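Local coordinates for protein pectate lyase (Paenibacillus sp. 0602, PDB 5GT5) that cleaves polygalacturonate by eliminative scission, and probably also partly methyl-esterified pectin, in an endo mode that probably depends on calcium, at residues T10-Q14 against F404-Y409; G182-V186 against N260-T264; H247-S253 against P278-G282; N284-I290 against A333-S339. The protein carries 1 engineered substitution. All blocks are in the same frame, centred on the assembly; numbering follows the deposited sequence.

Contact 1 (T10-Q14 against F404-Y409); sequences TGFSQ and FSILPY
Gly11 lies directly over the ring of Tyr409, its CA 3.3 Å from the centroid of that ring and almost exactly on the ring normal, a CH-pi contact in which no side chain intervenes. At its edge the same tyrosine meets Phe12: CE2 of Tyr409 points at the centre of the Phe12 face, and the two rings form a T-shaped pair with centroids 5.0 Å apart and planes at 85°. The far end of the phenylalanine enters an apolar group. Phe12 CZ comes within 3.6 Å of Leu407 CD2, and Phe404 CZ meets the edge of the Phe12 ring near its plane at 3.9 Å from Phe12 CZ. Pro408 touches Phe12 CE1 through CG, while its CD covers one face of Phe404. Gln14 adds the polar tie. Its CG sits between the backbone N and carbonyl carbon (chi1 63°), and the extended remainder carries NE2 to Pro408 O at 2.9 Å, the bond nearly straight at the hydrogen although the donor stands above the carbonyl plane. On the way the amide passes Tyr409 CB, 3.5 Å from Gln14 OE1. A turn closed by Gln14 N on Gly11 O, 2.9 Å, sets Gly11, Phe12 and Gln14 round the tyrosine. Farther out, Tyr409 OH bonds His286 and Thr264, and the hydroxyl of Thr264 is shared with Phe12 N. Two coil regions near the chain ends thus pack together on the outside of the parallel beta-helix characteristic of polysaccharide lyase family 1.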
loop_
_atom_site.group_PDB
_atom_site.type_symbol
_atom_site.label_atom_id
_atom_site.label_comp_id
_atom_site.label_asym_id
_atom_site.label_seq_id
_atom_site.Cartn_x
_atom_site.Cartn_y
_atom_site.Cartn_z
ATOM N N THR A 10 11.660 -1.387 10.210
ATOM C CA THR A 10 12.116 -0.214 9.456
ATOM C C THR A 10 11.945 -0.471 7.964
ATOM O O THR A 10 11.585 -1.573 7.532
ATOM C CB THR A 10 13.594 0.072 9.705
ATOM O OG1 THR A 10 14.358 -0.989 9.113
ATOM C CG2 THR A 10 13.916 0.114 11.188
ATOM N N GLY A 11 12.187 0.559 7.172
ATOM C CA GLY A 11 12.364 0.377 5.729
ATOM C C GLY A 11 11.062 0.428 4.973
ATOM O O GLY A 11 10.064 0.995 5.467
ATOM N N PHE A 12 11.011 -0.170 3.786
ATOM C CA PHE A 12 9.847 0.024 2.926
ATOM C C PHE A 12 8.571 -0.597 3.474
ATOM O O PHE A 12 7.476 -0.168 3.104
ATOM C CB PHE A 12 10.110 -0.503 1.512
ATOM C CG PHE A 12 11.063 0.363 0.697
ATOM C CD1 PHE A 12 10.693 1.627 0.255
ATOM C CD2 PHE A 12 12.338 -0.098 0.366
ATOM C CE1 PHE A 12 11.568 2.424 -0.494
ATOM C CE2 PHE A 12 13.214 0.683 -0.395
ATOM C CZ PHE A 12 12.830 1.937 -0.847
ATOM N N SER A 13 8.696 -1.590 4.369
ATOM C CA SER A 13 7.508 -2.132 5.019
ATOM C C SER A 13 7.014 -1.301 6.177
ATOM O O SER A 13 6.114 -1.738 6.893
ATOM C CB SER A 13 7.735 -3.575 5.475
ATOM O OG SER A 13 6.517 -4.120 6.017
ATOM N N GLN A 14 7.554 -0.099 6.371
ATOM C CA GLN A 14 7.014 0.777 7.415
ATOM C C GLN A 14 5.493 0.916 7.252
ATOM O O GLN A 14 4.974 0.989 6.132
ATOM C CB GLN A 14 7.654 2.174 7.327
ATOM C CG GLN A 14 7.362 2.920 6.024
ATOM C CD GLN A 14 8.052 4.266 5.980
ATOM O OE1 GLN A 14 8.472 4.798 7.018
ATOM N NE2 GLN A 14 8.166 4.829 4.786
ATOM N N PHE A 404 12.019 9.074 -6.145
ATOM C CA PHE A 404 12.295 9.926 -5.004
ATOM C C PHE A 404 13.787 10.261 -4.974
ATOM O O PHE A 404 14.594 9.599 -5.630
ATOM C CB PHE A 404 11.819 9.307 -3.674
ATOM C CG PHE A 404 12.256 7.879 -3.453
ATOM C CD1 PHE A 404 13.534 7.587 -3.005
ATOM C CD2 PHE A 404 11.371 6.833 -3.666
ATOM C CE1 PHE A 404 13.924 6.263 -2.787
ATOM C CE2 PHE A 404 11.750 5.516 -3.455
ATOM C CZ PHE A 404 13.025 5.224 -3.019
ATOM N N SER A 405 14.130 11.320 -4.247
ATOM C CA SER A 405 15.494 11.797 -4.095
ATOM C C SER A 405 16.194 11.100 -2.936
ATOM O O SER A 405 17.341 10.676 -3.058
ATOM C CB SER A 405 15.491 13.329 -3.900
ATOM O OG SER A 405 15.042 13.974 -5.083
ATOM N N ILE A 406 15.500 11.009 -1.806
ATOM C CA ILE A 406 16.002 10.300 -0.628
ATOM C C ILE A 406 14.991 9.253 -0.153
ATOM O O ILE A 406 13.783 9.368 -0.402
ATOM C CB ILE A 406 16.354 11.267 0.537
ATOM C CG1 ILE A 406 15.107 12.006 1.009
ATOM C CG2 ILE A 406 17.419 12.272 0.115
ATOM C CD1 ILE A 406 15.270 12.687 2.349
ATOM N N LEU A 407 15.488 8.232 0.527
ATOM C CA LEU A 407 14.619 7.148 0.967
ATOM C C LEU A 407 13.501 7.700 1.838
ATOM O O LEU A 407 13.732 8.610 2.653
ATOM C CB LEU A 407 15.439 6.121 1.726
ATOM C CG LEU A 407 16.352 5.256 0.862
ATOM C CD1 LEU A 407 17.401 4.603 1.737
ATOM C CD2 LEU A 407 15.517 4.212 0.084
ATOM N N PRO A 408 12.277 7.166 1.658
ATOM C CA PRO A 408 11.084 7.659 2.363
ATOM C C PRO A 408 10.949 7.154 3.797
ATOM O O PRO A 408 9.856 7.188 4.373
ATOM C CB PRO A 408 9.931 7.122 1.511
ATOM C CG PRO A 408 10.465 5.875 0.922
ATOM C CD PRO A 408 11.917 6.168 0.633
ATOM N N TYR A 409 12.052 6.719 4.393
ATOM C CA TYR A 409 12.020 6.255 5.770
ATOM C C TYR A 409 13.321 6.586 6.464
ATOM O O TYR A 409 14.348 6.784 5.813
ATOM C CB TYR A 409 11.759 4.753 5.811
ATOM C CG TYR A 409 12.709 3.881 5.009
ATOM C CD1 TYR A 409 13.982 3.532 5.509
ATOM C CD2 TYR A 409 12.319 3.375 3.774
ATOM C CE1 TYR A 409 14.850 2.708 4.775
ATOM C CE2 TYR A 409 13.148 2.540 3.052
ATOM C CZ TYR A 409 14.403 2.208 3.552
ATOM O OH TYR A 409 15.208 1.368 2.825
#

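Contact 2 (G182-V186 against N260-T264); sequences GTSGV and NLSIT
With OG held between its own backbone N and carbonyl carbon (chi1 65°), Ser262 presents its hydroxyl to Gly185, whose N-H meets Ser262 OG at 2.9 Å and 174°. Val186 has CG1 anti to the backbone N, which brings CG1 to 3.9 Å from Ile263 CD1. The serine hydroxyl acts here as an acceptor for a main-chain amide, where the two backbones have not yet settled into regular pairing. Just before it, a water gives one proton to Thr183 O and the other to Ser262 O, bridging the strands. Ser262 O also receives Val186 N, but weakly, at 3.3 Å; regular parallel pairing is reached one step on, where Thr264 N binds Val186 O at 2.8 Å. These are adjacent rungs of the parallel beta-helix of the pectate lyase family, strand 184-186 running at 12° to strand 262-264, and the Val186-Ile263 pair is a step of the aliphatic stack inside the coils, where Ile263 also touches Ile188 and Ala285. If Ser262 were an alanine, Gly185 N would probably lose its acceptor on this strand, leaving the start of the pairing to the bridging water and the weak Val186 N to Ser262 O bond. Upstream, Thr183 O is approached by Leu261 twice, by CA in a C-H...O contact of 3.3 Å and by the methyl CD2 at 3.4 Å. Thr183 turns its hydroxyl to Lys180 O, and Thr264 shares its own with Tyr409 and Phe12. At the outer end, Asn260 CB rests near Gly182 O, and its amide reaches across to Asn357 of the second subunit.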
loop_
_atom_site.group_PDB
_atom_site.type_symbol
_atom_site.label_atom_id
_atom_site.label_comp_id
_atom_site.label_asym_id
_atom_site.label_seq_id
_atom_site.Cartn_x
_atom_site.Cartn_y
_atom_site.Cartn_z
ATOM N N GLY A 182 5.261 -6.340 -9.205
ATOM C CA GLY A 182 5.023 -5.023 -8.654
ATOM C C GLY A 182 4.900 -4.969 -7.145
ATOM O O GLY A 182 4.476 -3.950 -6.612
ATOM N N THR A 183 5.245 -6.047 -6.455
ATOM C CA THR A 183 5.186 -6.031 -4.997
ATOM C C THR A 183 6.065 -4.917 -4.411
ATOM O O THR A 183 7.232 -4.768 -4.757
ATOM C CB THR A 183 5.631 -7.377 -4.405
ATOM O OG1 THR A 183 4.667 -8.377 -4.773
ATOM C CG2 THR A 183 5.730 -7.317 -2.881
ATOM N N SER A 184 5.485 -4.111 -3.540
ATOM C CA SER A 184 6.176 -2.992 -2.879
ATOM C C SER A 184 6.071 -3.087 -1.359
ATOM O O SER A 184 5.258 -3.849 -0.804
ATOM C CB SER A 184 5.618 -1.644 -3.342
ATOM O OG SER A 184 4.241 -1.552 -3.028
ATOM N N GLY A 185 6.910 -2.337 -0.668
ATOM C CA GLY A 185 6.825 -2.232 0.778
ATOM C C GLY A 185 7.352 -3.456 1.510
ATOM O O GLY A 185 6.756 -3.893 2.498
ATOM N N VAL A 186 8.463 -4.022 1.051
ATOM C CA VAL A 186 8.998 -5.236 1.648
ATOM C C VAL A 186 10.218 -4.889 2.500
ATOM O O VAL A 186 11.083 -4.139 2.056
ATOM C CB VAL A 186 9.416 -6.229 0.552
ATOM C CG1 VAL A 186 9.982 -7.526 1.171
ATOM C CG2 VAL A 186 8.255 -6.494 -0.400
ATOM N N ASN A 260 7.818 -0.482 -9.679
ATOM C CA ASN A 260 7.153 -0.355 -8.386
ATOM C C ASN A 260 7.738 -1.194 -7.266
ATOM O O ASN A 260 7.317 -1.067 -6.101
ATOM C CB ASN A 260 5.670 -0.685 -8.534
ATOM C CG ASN A 260 4.996 0.194 -9.560
ATOM O OD1 ASN A 260 4.454 -0.301 -10.538
ATOM N ND2 ASN A 260 5.087 1.505 -9.373
ATOM N N LEU A 261 8.668 -2.079 -7.619
ATOM C CA LEU A 261 9.281 -2.927 -6.603
ATOM C C LEU A 261 10.062 -2.111 -5.608
ATOM O O LEU A 261 10.852 -1.244 -6.012
ATOM C CB LEU A 261 10.189 -3.968 -7.250
ATOM C CG LEU A 261 9.528 -4.939 -8.224
ATOM C CD1 LEU A 261 10.568 -5.510 -9.194
ATOM C CD2 LEU A 261 8.772 -6.065 -7.493
ATOM N N SER A 262 9.850 -2.370 -4.325
ATOM C CA SER A 262 10.694 -1.778 -3.300
ATOM C C SER A 262 10.968 -2.805 -2.215
ATOM O O SER A 262 10.078 -3.601 -1.808
ATOM C CB SER A 262 10.113 -0.477 -2.728
ATOM O OG SER A 262 8.881 -0.691 -2.023
ATOM N N ILE A 263 12.229 -2.825 -1.789
ATOM C CA ILE A 263 12.665 -3.762 -0.767
ATOM C C ILE A 263 13.820 -3.207 0.071
ATOM O O ILE A 263 14.730 -2.559 -0.454
ATOM C CB ILE A 263 13.033 -5.125 -1.408
ATOM C CG1 ILE A 263 13.287 -6.163 -0.328
ATOM C CG2 ILE A 263 14.256 -5.052 -2.339
ATOM C CD1 ILE A 263 13.275 -7.608 -0.872
ATOM N N THR A 264 13.743 -3.444 1.378
ATOM C CA THR A 264 14.818 -3.151 2.318
ATOM C C THR A 264 15.312 -4.449 2.894
ATOM O O THR A 264 14.506 -5.270 3.370
ATOM C CB THR A 264 14.311 -2.284 3.486
ATOM O OG1 THR A 264 13.690 -1.108 2.959
ATOM C CG2 THR A 264 15.440 -1.905 4.435
HETATM O O HOH W 1 9.581 -5.806 -3.647
#

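Contact 3 (H247-S253 against P278-G282); sequences HLVGATS and PRLRG
Pro278, preceded by a cis peptide, sets its CB 4.1 Å from His247 CB and also brushes Val249 CG2. Arg279 begins the parallel pairing: its N binds His247 O and its carbonyl O receives Val249 N at 2.8 Å. With CG anti to the backbone N (chi1 -172°) and the chain extended, its side chain runs beside that of Leu248, Arg279 CD 3.7 Å from Leu248 CD1. Its NH1 gives a proton to a water, 3.0 Å away, that in turn reaches Gly250 O. Leu280 turns to the other face of the sheet, where its CD1 packs at 3.6 Å on Val249 CG1. Arg281 continues the ladder through N to Val249 O, then, with CG anti to the carbonyl carbon, runs an extended side chain alongside the bend at 250-253. Arg281 NH1 binds Gly250 O at 2.9 Å, the acceptor lying in the guanidinium plane, so this carbonyl is met by both the arginine and the water. One guanidinium face has Arg279 NH1 above its centre, 3.5 Å from the plane; the opposite face is covered by Ser253 N. Glu330 makes a salt bridge with Arg281 NE, which probably eases the closeness of two positive groups, and also holds Ser253 OG. Leu248 and Arg279 lie close to Asp178 and Arg276, the inferred calcium-binding and active-site residues. In the beta-helix, strand 248-249 is joined on one side to Ser179 by Leu248 and Gly250, and strand 279-281 on the other to strand 324-329 through Ile327, while Pro278 and Leu280 pack inward on Ala285 of strand 284-288.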
loop_
_atom_site.group_PDB
_atom_site.type_symbol
_atom_site.label_atom_id
_atom_site.label_comp_id
_atom_site.label_asym_id
_atom_site.label_seq_id
_atom_site.Cartn_x
_atom_site.Cartn_y
_atom_site.Cartn_z
ATOM N N HIS A 247 17.690 -13.580 -3.632
ATOM C CA HIS A 247 16.460 -12.817 -3.820
ATOM C C HIS A 247 16.306 -12.349 -5.277
ATOM O O HIS A 247 17.126 -11.564 -5.764
ATOM C CB HIS A 247 16.509 -11.521 -2.991
ATOM C CG HIS A 247 16.641 -11.716 -1.506
ATOM N ND1 HIS A 247 15.734 -12.421 -0.762
ATOM C CD2 HIS A 247 17.545 -11.201 -0.631
ATOM C CE1 HIS A 247 16.101 -12.389 0.522
ATOM N NE2 HIS A 247 17.192 -11.658 0.618
ATOM N N LEU A 248 15.293 -12.825 -5.971
ATOM C CA LEU A 248 14.916 -12.308 -7.289
ATOM C C LEU A 248 13.855 -11.253 -7.076
ATOM O O LEU A 248 12.754 -11.566 -6.615
ATOM C CB LEU A 248 14.381 -13.437 -8.172
ATOM C CG LEU A 248 14.038 -13.010 -9.605
ATOM C CD1 LEU A 248 15.275 -12.501 -10.369
ATOM C CD2 LEU A 248 13.386 -14.196 -10.316
ATOM N N VAL A 249 14.201 -10.001 -7.354
ATOM C CA VAL A 249 13.270 -8.881 -7.158
ATOM C C VAL A 249 12.958 -8.309 -8.544
ATOM O O VAL A 249 13.717 -7.486 -9.077
ATOM C CB VAL A 249 13.855 -7.816 -6.211
ATOM C CG1 VAL A 249 12.821 -6.743 -5.916
ATOM C CG2 VAL A 249 14.337 -8.482 -4.906
ATOM N N GLY A 250 11.868 -8.789 -9.142
ATOM C CA GLY A 250 11.490 -8.476 -10.512
ATOM C C GLY A 250 11.925 -9.622 -11.375
ATOM O O GLY A 250 13.130 -9.789 -11.668
ATOM N N ALA A 251 10.965 -10.429 -11.792
ATOM C CA ALA A 251 11.314 -11.682 -12.467
ATOM C C ALA A 251 11.284 -11.653 -13.980
ATOM O O ALA A 251 11.787 -12.563 -14.611
ATOM C CB ALA A 251 10.438 -12.808 -11.967
ATOM N N THR A 252 10.665 -10.632 -14.564
ATOM C CA THR A 252 10.514 -10.579 -16.018
ATOM C C THR A 252 11.184 -9.334 -16.576
ATOM O O THR A 252 10.947 -8.231 -16.098
ATOM C CB THR A 252 9.041 -10.560 -16.396
ATOM O OG1 THR A 252 8.371 -11.671 -15.768
ATOM C CG2 THR A 252 8.862 -10.650 -17.935
ATOM N N SER A 253 11.995 -9.494 -17.623
ATOM C CA SER A 253 12.739 -8.375 -18.159
ATOM C C SER A 253 11.807 -7.271 -18.706
ATOM O O SER A 253 10.833 -7.541 -19.448
ATOM C CB SER A 253 13.678 -8.886 -19.247
ATOM O OG SER A 253 14.567 -7.881 -19.640
ATOM N N PRO A 278 20.607 -8.260 -3.377
ATOM C CA PRO A 278 19.551 -8.889 -4.173
ATOM C C PRO A 278 19.888 -8.829 -5.653
ATOM O O PRO A 278 20.908 -8.241 -6.038
ATOM C CB PRO A 278 18.350 -8.006 -3.880
ATOM C CG PRO A 278 18.994 -6.601 -3.854
ATOM C CD PRO A 278 20.383 -6.799 -3.270
ATOM N N ARG A 279 19.051 -9.444 -6.492
ATOM C CA ARG A 279 19.057 -9.109 -7.920
ATOM C C ARG A 279 17.798 -8.305 -8.217
ATOM O O ARG A 279 16.677 -8.815 -8.100
ATOM C CB ARG A 279 19.063 -10.359 -8.795
ATOM C CG ARG A 279 19.267 -10.025 -10.287
ATOM C CD ARG A 279 18.565 -11.058 -11.172
ATOM N NE ARG A 279 19.048 -10.939 -12.541
ATOM C CZ ARG A 279 18.675 -9.987 -13.387
ATOM N NH1 ARG A 279 17.774 -9.059 -13.041
ATOM N NH2 ARG A 279 19.226 -9.989 -14.602
ATOM N N LEU A 280 17.981 -7.053 -8.616
ATOM C CA LEU A 280 16.857 -6.150 -8.864
ATOM C C LEU A 280 16.688 -5.802 -10.334
ATOM O O LEU A 280 17.670 -5.566 -11.029
ATOM C CB LEU A 280 17.103 -4.847 -8.110
ATOM C CG LEU A 280 16.020 -3.770 -8.294
ATOM C CD1 LEU A 280 14.665 -4.196 -7.693
ATOM C CD2 LEU A 280 16.512 -2.493 -7.606
ATOM N N ARG A 281 15.435 -5.723 -10.791
ATOM C CA ARG A 281 15.074 -5.058 -12.050
ATOM C C ARG A 281 14.210 -3.846 -11.726
ATOM O O ARG A 281 13.248 -3.950 -10.958
ATOM C CB ARG A 281 14.225 -5.976 -12.934
ATOM C CG ARG A 281 14.961 -7.109 -13.565
ATOM C CD ARG A 281 14.011 -7.916 -14.461
ATOM N NE ARG A 281 14.773 -8.777 -15.337
ATOM C CZ ARG A 281 15.072 -10.049 -15.120
ATOM N NH1 ARG A 281 14.658 -10.686 -14.023
ATOM N NH2 ARG A 281 15.798 -10.707 -16.014
ATOM N N GLY A 282 14.537 -2.687 -12.316
ATOM C CA GLY A 282 13.589 -1.566 -12.382
ATOM C C GLY A 282 13.272 -0.726 -11.156
ATOM O O GLY A 282 13.093 0.481 -11.258
HETATM O O HOH W 2 15.819 -9.119 -10.817
#

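Contact 4 (N284-I290 against A333-S339); sequences NAHAYNI and AVLVEKS
A buried histidine and glutamate are bonded side chain to side chain across two parallel strands: His286 NE2 donates to Glu337 OE2 at 2.8 Å. The carboxylate oxygen is met on its anti side and lies near the plane of the imidazole, whose ring is turned 67° from the carboxylate. Glu337 reaches this point with CG between its N and carbonyl carbon (chi1 66°). The other ring nitrogen, ND1, bonds Tyr409 OH, and Glu337 OE2 takes a second bond from Tyr411, so the ring is fixed from both ends. Leu335 CD2 packs 3.8 Å from His286 CD2. With a leucine in place of His286, Glu337 would probably keep a buried charge short of one partner, and Tyr409 would lose its link to this strand. Regular parallel bonds run beneath, Ala287 N to Leu335 O at 2.8 Å among them. At the corner Asn289 and Lys338 both adopt left-handed helical backbone angles; Asn289 ND2 binds Lys338 O at 2.9 Å, on a lone pair, and ties the turns of two successive coils together. Next to it Ser339 OG receives Ile290 N at 3.1 Å and donates to Glu337 O. Strand 262-271 flanks the pair beside 284-288, and strand 363-367 lies beyond 333-337, where Val334 and Val336 touch Ile364 and Val366.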
loop_
_atom_site.group_PDB
_atom_site.type_symbol
_atom_site.label_atom_id
_atom_site.label_comp_id
_atom_site.label_asym_id
_atom_site.label_seq_id
_atom_site.Cartn_x
_atom_site.Cartn_y
_atom_site.Cartn_z
ATOM N N ASN A 284 13.531 -0.218 -6.601
ATOM C CA ASN A 284 14.421 0.315 -5.584
ATOM C C ASN A 284 14.719 -0.720 -4.535
ATOM O O ASN A 284 13.810 -1.332 -3.982
ATOM C CB ASN A 284 13.792 1.522 -4.876
ATOM C CG ASN A 284 13.623 2.703 -5.776
ATOM O OD1 ASN A 284 14.592 3.296 -6.236
ATOM N ND2 ASN A 284 12.365 3.085 -6.013
ATOM N N ALA A 285 16.001 -0.933 -4.256
ATOM C CA ALA A 285 16.404 -1.841 -3.193
ATOM C C ALA A 285 17.458 -1.202 -2.318
ATOM O O ALA A 285 18.424 -0.644 -2.849
ATOM C CB ALA A 285 16.949 -3.131 -3.760
ATOM N N HIS A 286 17.292 -1.313 -1.003
ATOM C CA HIS A 286 18.225 -0.759 -0.028
ATOM C C HIS A 286 18.651 -1.866 0.921
ATOM O O HIS A 286 17.799 -2.461 1.607
ATOM C CB HIS A 286 17.528 0.393 0.723
ATOM C CG HIS A 286 18.356 1.011 1.815
ATOM N ND1 HIS A 286 17.799 1.451 2.996
ATOM C CD2 HIS A 286 19.671 1.320 1.872
ATOM C CE1 HIS A 286 18.750 1.959 3.764
ATOM N NE2 HIS A 286 19.894 1.882 3.120
ATOM N N ALA A 287 19.952 -2.147 0.954
ATOM C CA ALA A 287 20.527 -3.071 1.923
ATOM C C ALA A 287 21.457 -2.290 2.841
ATOM O O ALA A 287 22.337 -1.555 2.389
ATOM C CB ALA A 287 21.271 -4.181 1.233
ATOM N N TYR A 288 21.234 -2.423 4.138
ATOM C CA TYR A 288 22.153 -1.842 5.109
ATOM C C TYR A 288 22.479 -2.824 6.207
ATOM O O TYR A 288 21.650 -3.642 6.604
ATOM C CB TYR A 288 21.637 -0.508 5.671
ATOM C CG TYR A 288 20.414 -0.528 6.598
ATOM C CD1 TYR A 288 19.116 -0.444 6.079
ATOM C CD2 TYR A 288 20.563 -0.566 8.002
ATOM C CE1 TYR A 288 18.015 -0.374 6.920
ATOM C CE2 TYR A 288 19.449 -0.516 8.856
ATOM C CZ TYR A 288 18.188 -0.448 8.299
ATOM O OH TYR A 288 17.085 -0.392 9.117
ATOM N N ASN A 289 23.716 -2.774 6.703
ATOM C CA ASN A 289 24.137 -3.664 7.787
ATOM C C ASN A 289 23.816 -5.114 7.464
ATOM O O ASN A 289 23.275 -5.838 8.303
ATOM C CB ASN A 289 23.474 -3.286 9.122
ATOM C CG ASN A 289 23.974 -1.952 9.711
ATOM O OD1 ASN A 289 23.245 -1.334 10.490
ATOM N ND2 ASN A 289 25.196 -1.532 9.381
ATOM N N ILE A 290 24.153 -5.535 6.243
ATOM C CA ILE A 290 24.064 -6.966 5.902
ATOM C C ILE A 290 25.452 -7.553 5.777
ATOM O O ILE A 290 26.431 -6.803 5.666
ATOM C CB ILE A 290 23.219 -7.260 4.618
ATOM C CG1 ILE A 290 23.872 -6.693 3.344
ATOM C CG2 ILE A 290 21.769 -6.722 4.817
ATOM C CD1 ILE A 290 23.287 -7.310 2.058
ATOM N N ALA A 333 17.568 0.796 -8.936
ATOM C CA ALA A 333 18.485 1.495 -8.021
ATOM C C ALA A 333 18.742 0.595 -6.810
ATOM O O ALA A 333 17.778 0.199 -6.128
ATOM C CB ALA A 333 17.891 2.807 -7.564
ATOM N N VAL A 334 20.014 0.240 -6.575
ATOM C CA VAL A 334 20.421 -0.545 -5.398
ATOM C C VAL A 334 21.461 0.231 -4.616
ATOM O O VAL A 334 22.470 0.657 -5.195
ATOM C CB VAL A 334 21.060 -1.900 -5.794
ATOM C CG1 VAL A 334 21.580 -2.625 -4.544
ATOM C CG2 VAL A 334 20.062 -2.799 -6.560
ATOM N N LEU A 335 21.213 0.461 -3.335
ATOM C CA LEU A 335 22.232 0.998 -2.445
ATOM C C LEU A 335 22.525 -0.037 -1.376
ATOM O O LEU A 335 21.604 -0.524 -0.702
ATOM C CB LEU A 335 21.751 2.294 -1.792
ATOM C CG LEU A 335 22.667 2.832 -0.687
ATOM C CD1 LEU A 335 23.991 3.352 -1.258
ATOM C CD2 LEU A 335 21.958 3.899 0.173
ATOM N N VAL A 336 23.797 -0.387 -1.228
ATOM C CA VAL A 336 24.296 -1.212 -0.108
ATOM C C VAL A 336 25.152 -0.338 0.771
ATOM O O VAL A 336 26.038 0.356 0.255
ATOM C CB VAL A 336 25.136 -2.379 -0.609
ATOM C CG1 VAL A 336 25.685 -3.170 0.576
ATOM C CG2 VAL A 336 24.299 -3.275 -1.544
ATOM N N GLU A 337 24.904 -0.323 2.076
ATOM C CA GLU A 337 25.750 0.472 2.961
ATOM C C GLU A 337 26.080 -0.195 4.276
ATOM O O GLU A 337 25.300 -1.003 4.801
ATOM C CB GLU A 337 25.207 1.877 3.184
ATOM C CG GLU A 337 23.926 1.938 3.906
ATOM C CD GLU A 337 23.291 3.339 3.915
ATOM O OE1 GLU A 337 24.007 4.376 3.854
ATOM O OE2 GLU A 337 22.049 3.389 3.933
ATOM N N LYS A 338 27.235 0.166 4.823
ATOM C CA LYS A 338 27.631 -0.246 6.154
ATOM C C LYS A 338 27.521 -1.752 6.289
ATOM O O LYS A 338 26.993 -2.273 7.259
ATOM C CB LYS A 338 26.779 0.491 7.205
ATOM C CG LYS A 338 26.870 2.015 7.157
ATOM C CD LYS A 338 28.114 2.549 7.862
ATOM C CE LYS A 338 28.148 4.086 7.806
ATOM N NZ LYS A 338 29.424 4.612 8.378
ATOM N N SER A 339 28.012 -2.449 5.279
ATOM C CA SER A 339 27.905 -3.897 5.253
ATOM C C SER A 339 29.284 -4.553 5.282
ATOM O O SER A 339 30.307 -3.851 5.319
ATOM C CB SER A 339 27.095 -4.310 4.034
ATOM O OG SER A 339 25.740 -3.867 4.200
#

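From the N terminus, residues 10-14 wait almost the length of the chain for 404-409, so contact 1 closes a loop of some 390 residues within which the other three are nested. Contact 2 opens at 182-186; before its partner arrives at 260-264, contact 3 has opened at 247-253, to close only at 278-282, so these two cross. Contact 4 follows both in series, joining 284-290 to 333-339. Contacts 2 and 4 share one face of the beta-helix through neighbouring strands 262-271 and 284-288, contact 3 belongs to another face, and the two faces meet in the core where Ile263 packs on Val249 and Leu280 on Ala285. Contact 1 lies over contacts 2 and 4, Tyr409 reaching both.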